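Local structure of BauA (Acinetobacter baumannii, 6HCP) at residues 54-66 with 518-530. The protein probably carries ferric preacinetobactin across the outer membrane as a TonB-dependent siderophore receptor. Sequence-based numbering, arbitrary orientation.
Sequences SKKFLDTPFNTIS and KVDLGTFAHTLSA. With EDO (1,2-ethanediol), chain H; EDO (1,2-ethanediol), chain B.
Lys518, on a barrel strand, reaches inward past Phe57 and Leu58 and buries its ammonium in the turn of the plug segment 57-62. At the root, Lys518 CB touches both Leu58 CD2, 3.9 Å away, and Phe57 CZ; CG runs on beside CZ of that ring. Lys518 CD then passes over one face of the Phe57 ring, off-centre toward the rim, a CH-pi contact of 3.9 Å to the centroid. CE leaves the ring for the carbonyls of Thr60 and Phe62. Beyond CG the chain is fully extended, which carries NZ to three carbonyl oxygens. Lys518 NZ donates to Phe57 O and Thr60 O from about 20° off each carbonyl plane, and to Phe62 O at 2.8 Å, almost in line with that C=O bond. Water 1, bound to Thr64 N, accepts a weak fourth bond. The Phe57 ring, swung toward the barrel with CG anti to its backbone N (chi1 176°), also lays CE2 against Ala525 CB at 4.0 Å and points its edge at His526 O; Phe568 of the next barrel strand meets it edge-to-face. Farther along the hairpin, Asn63 ND2 donates to Ser529 OG at 3.0 Å, with the hydroxyl close to the amide plane, while the Asn63 amide rests against Thr527 CG2. Ser529 OG is also hydrogen-bonded to Glu564. Here the plug of a TonB-dependent receptor meets the inner wall of its barrel: a buried ammonium satisfied chiefly by main-chain oxygens ties this turn to the wall, and those carbonyl dipoles probably stabilise its positive charge.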
# COMPACT_ATOMS: atom_id res chain seq x y z
N SER A 54 36.48 19.48 -20.43
CA SER A 54 36.38 18.72 -19.19
C SER A 54 37.09 19.44 -18.05
O SER A 54 38.25 19.79 -18.13
CB SER A 54 36.91 17.32 -19.39
OG SER A 54 36.91 16.62 -18.16
N LYS A 55 36.40 19.63 -16.92
CA LYS A 55 37.01 20.20 -15.73
C LYS A 55 36.57 19.39 -14.50
O LYS A 55 35.42 18.98 -14.41
CB LYS A 55 36.64 21.68 -15.58
CG LYS A 55 37.16 22.58 -16.70
CD LYS A 55 36.67 24.02 -16.64
CE LYS A 55 37.29 24.82 -15.51
NZ LYS A 55 38.72 25.11 -15.76
N LYS A 56 37.46 19.31 -13.52
CA LYS A 56 37.18 18.66 -12.25
C LYS A 56 36.26 19.54 -11.41
O LYS A 56 36.36 20.76 -11.45
CB LYS A 56 38.48 18.40 -11.48
CG LYS A 56 39.44 17.39 -12.11
CD LYS A 56 40.64 17.11 -11.23
CE LYS A 56 41.98 17.20 -11.95
NZ LYS A 56 42.09 16.20 -13.03
N PHE A 57 35.49 18.89 -10.53
CA PHE A 57 34.63 19.49 -9.50
C PHE A 57 35.27 20.73 -8.85
O PHE A 57 34.71 21.85 -8.90
CB PHE A 57 34.26 18.41 -8.48
CG PHE A 57 33.44 18.88 -7.31
CD1 PHE A 57 32.12 19.29 -7.47
CD2 PHE A 57 33.96 18.86 -6.02
CE1 PHE A 57 31.36 19.68 -6.38
CE2 PHE A 57 33.21 19.28 -4.94
CZ PHE A 57 31.90 19.67 -5.12
N LEU A 58 36.43 20.56 -8.22
CA LEU A 58 37.03 21.63 -7.42
C LEU A 58 37.69 22.71 -8.30
O LEU A 58 38.14 23.74 -7.77
CB LEU A 58 38.09 21.05 -6.48
CG LEU A 58 37.54 20.27 -5.29
CD1 LEU A 58 38.70 19.69 -4.49
CD2 LEU A 58 36.65 21.15 -4.43
N ASP A 59 37.79 22.46 -9.60
CA ASP A 59 38.39 23.44 -10.52
C ASP A 59 37.31 24.17 -11.34
O ASP A 59 37.64 24.88 -12.28
CB ASP A 59 39.33 22.75 -11.50
CG ASP A 59 40.56 22.13 -10.85
OD1 ASP A 59 40.97 22.65 -9.80
OD2 ASP A 59 41.05 21.12 -11.39
N THR A 60 36.04 23.91 -11.05
CA THR A 60 34.94 24.42 -11.89
C THR A 60 34.21 25.53 -11.14
O THR A 60 33.57 25.28 -10.11
CB THR A 60 33.97 23.31 -12.26
OG1 THR A 60 34.66 22.29 -12.98
CG2 THR A 60 32.82 23.81 -13.11
N PRO A 61 34.27 26.80 -11.63
CA PRO A 61 33.62 27.92 -10.95
C PRO A 61 32.15 28.06 -11.38
O PRO A 61 31.66 29.17 -11.62
CB PRO A 61 34.45 29.11 -11.41
CG PRO A 61 34.83 28.74 -12.82
CD PRO A 61 35.02 27.23 -12.82
N PHE A 62 31.46 26.93 -11.36
CA PHE A 62 30.04 26.79 -11.66
C PHE A 62 29.52 25.63 -10.81
O PHE A 62 30.33 24.80 -10.38
CB PHE A 62 29.82 26.48 -13.14
CG PHE A 62 30.29 27.54 -14.09
CD1 PHE A 62 29.51 28.66 -14.34
CD2 PHE A 62 31.53 27.45 -14.69
CE1 PHE A 62 30.00 29.69 -15.13
CE2 PHE A 62 32.00 28.46 -15.50
CZ PHE A 62 31.24 29.58 -15.72
N ASN A 63 28.22 25.63 -10.54
CA ASN A 63 27.57 24.54 -9.83
C ASN A 63 27.20 23.45 -10.84
O ASN A 63 26.33 23.64 -11.70
CB ASN A 63 26.39 25.08 -9.02
CG ASN A 63 25.80 24.07 -8.05
OD1 ASN A 63 25.88 22.87 -8.29
ND2 ASN A 63 25.26 24.54 -6.95
N THR A 64 27.95 22.34 -10.79
CA THR A 64 27.90 21.27 -11.76
C THR A 64 27.72 19.93 -11.05
O THR A 64 28.15 19.75 -9.90
CB THR A 64 29.18 21.18 -12.59
OG1 THR A 64 30.29 21.06 -11.69
CG2 THR A 64 29.33 22.38 -13.51
N ILE A 65 27.06 19.00 -11.73
CA ILE A 65 26.97 17.62 -11.25
C ILE A 65 26.89 16.70 -12.46
O ILE A 65 26.33 17.07 -13.50
CB ILE A 65 25.78 17.42 -10.29
CG1 ILE A 65 25.79 16.00 -9.71
CG2 ILE A 65 24.47 17.72 -10.98
CD1 ILE A 65 25.48 15.92 -8.26
N SER A 66 27.54 15.54 -12.36
CA SER A 66 27.47 14.54 -13.41
C SER A 66 27.06 13.19 -12.82
O SER A 66 27.74 12.67 -11.95
CB SER A 66 28.79 14.43 -14.11
OG SER A 66 28.78 13.36 -15.04
N LYS A 518 32.93 24.98 -2.57
CA LYS A 518 32.93 23.54 -2.76
C LYS A 518 33.95 22.91 -1.80
O LYS A 518 35.04 23.45 -1.61
CB LYS A 518 33.28 23.17 -4.19
CG LYS A 518 32.38 23.75 -5.27
CD LYS A 518 32.64 23.16 -6.62
CE LYS A 518 31.73 23.69 -7.70
NZ LYS A 518 32.06 23.05 -8.99
N VAL A 519 33.55 21.81 -1.16
CA VAL A 519 34.40 21.05 -0.24
C VAL A 519 34.33 19.57 -0.62
O VAL A 519 33.25 18.96 -0.63
CB VAL A 519 33.94 21.26 1.21
CG1 VAL A 519 34.85 20.51 2.19
CG2 VAL A 519 33.86 22.73 1.57
N ASP A 520 35.50 19.00 -0.95
CA ASP A 520 35.63 17.57 -1.19
C ASP A 520 36.35 16.96 0.02
O ASP A 520 37.52 17.22 0.23
CB ASP A 520 36.39 17.27 -2.48
CG ASP A 520 36.62 15.79 -2.73
OD1 ASP A 520 36.08 14.97 -1.96
OD2 ASP A 520 37.25 15.46 -3.75
N LEU A 521 35.59 16.30 0.90
CA LEU A 521 36.16 15.73 2.13
C LEU A 521 36.92 14.43 1.83
O LEU A 521 37.61 13.93 2.69
CB LEU A 521 35.03 15.48 3.15
CG LEU A 521 34.27 16.72 3.58
CD1 LEU A 521 33.04 16.36 4.41
CD2 LEU A 521 35.16 17.69 4.34
N GLY A 522 36.78 13.89 0.61
CA GLY A 522 37.43 12.66 0.19
C GLY A 522 36.45 11.71 -0.49
O GLY A 522 36.60 11.41 -1.69
N THR A 523 35.46 11.23 0.28
CA THR A 523 34.44 10.32 -0.23
C THR A 523 33.06 10.99 -0.19
O THR A 523 32.07 10.40 -0.63
CB THR A 523 34.40 8.99 0.54
OG1 THR A 523 33.98 9.31 1.87
CG2 THR A 523 35.74 8.27 0.54
N PHE A 524 33.00 12.21 0.35
CA PHE A 524 31.78 12.99 0.43
C PHE A 524 32.10 14.44 0.10
O PHE A 524 33.08 14.98 0.60
CB PHE A 524 31.17 12.87 1.83
CG PHE A 524 29.71 13.24 1.94
CD1 PHE A 524 28.75 12.53 1.25
CD2 PHE A 524 29.30 14.29 2.75
CE1 PHE A 524 27.41 12.86 1.37
CE2 PHE A 524 27.95 14.57 2.93
CZ PHE A 524 27.01 13.85 2.23
N ALA A 525 31.20 15.09 -0.65
CA ALA A 525 31.43 16.45 -1.15
C ALA A 525 30.18 17.30 -0.94
O ALA A 525 29.04 16.79 -0.96
CB ALA A 525 31.79 16.37 -2.61
N HIS A 526 30.42 18.59 -0.71
CA HIS A 526 29.40 19.62 -0.51
C HIS A 526 29.60 20.77 -1.51
O HIS A 526 30.75 21.15 -1.80
CB HIS A 526 29.49 20.22 0.90
CG HIS A 526 29.20 19.27 2.01
ND1 HIS A 526 27.99 19.27 2.67
CD2 HIS A 526 30.00 18.39 2.65
CE1 HIS A 526 28.04 18.37 3.64
NE2 HIS A 526 29.24 17.78 3.61
N THR A 527 28.49 21.41 -1.90
CA THR A 527 28.49 22.69 -2.62
C THR A 527 27.51 23.63 -1.91
O THR A 527 26.40 23.21 -1.53
CB THR A 527 28.10 22.51 -4.09
OG1 THR A 527 28.98 21.57 -4.70
CG2 THR A 527 28.15 23.80 -4.89
N LEU A 528 27.95 24.87 -1.70
CA LEU A 528 27.10 25.91 -1.20
C LEU A 528 27.20 27.09 -2.17
O LEU A 528 28.29 27.59 -2.39
CB LEU A 528 27.54 26.31 0.22
CG LEU A 528 26.75 27.47 0.83
CD1 LEU A 528 25.31 27.07 1.11
CD2 LEU A 528 27.40 27.99 2.09
N SER A 529 26.09 27.48 -2.80
CA SER A 529 26.14 28.60 -3.74
C SER A 529 24.93 29.53 -3.61
O SER A 529 23.86 29.13 -3.20
CB SER A 529 26.32 28.12 -5.16
OG SER A 529 25.40 27.10 -5.47
N ALA A 530 25.18 30.79 -3.97
CA ALA A 530 24.20 31.83 -3.98
C ALA A 530 24.25 32.52 -5.34
O ALA A 530 25.33 32.71 -5.91
CB ALA A 530 24.47 32.80 -2.86
C1 EDO H . 31.19 17.13 -11.51
O1 EDO H . 32.14 18.18 -11.26
C2 EDO H . 30.54 16.67 -10.20
O2 EDO H . 29.55 15.65 -10.48
C1 EDO B . 37.05 14.84 -6.96
O1 EDO B . 36.75 16.13 -6.41
C2 EDO B . 38.56 14.68 -7.12
O2 EDO B . 38.86 13.75 -8.16
O HOH W 1 29.45 21.57 -8.22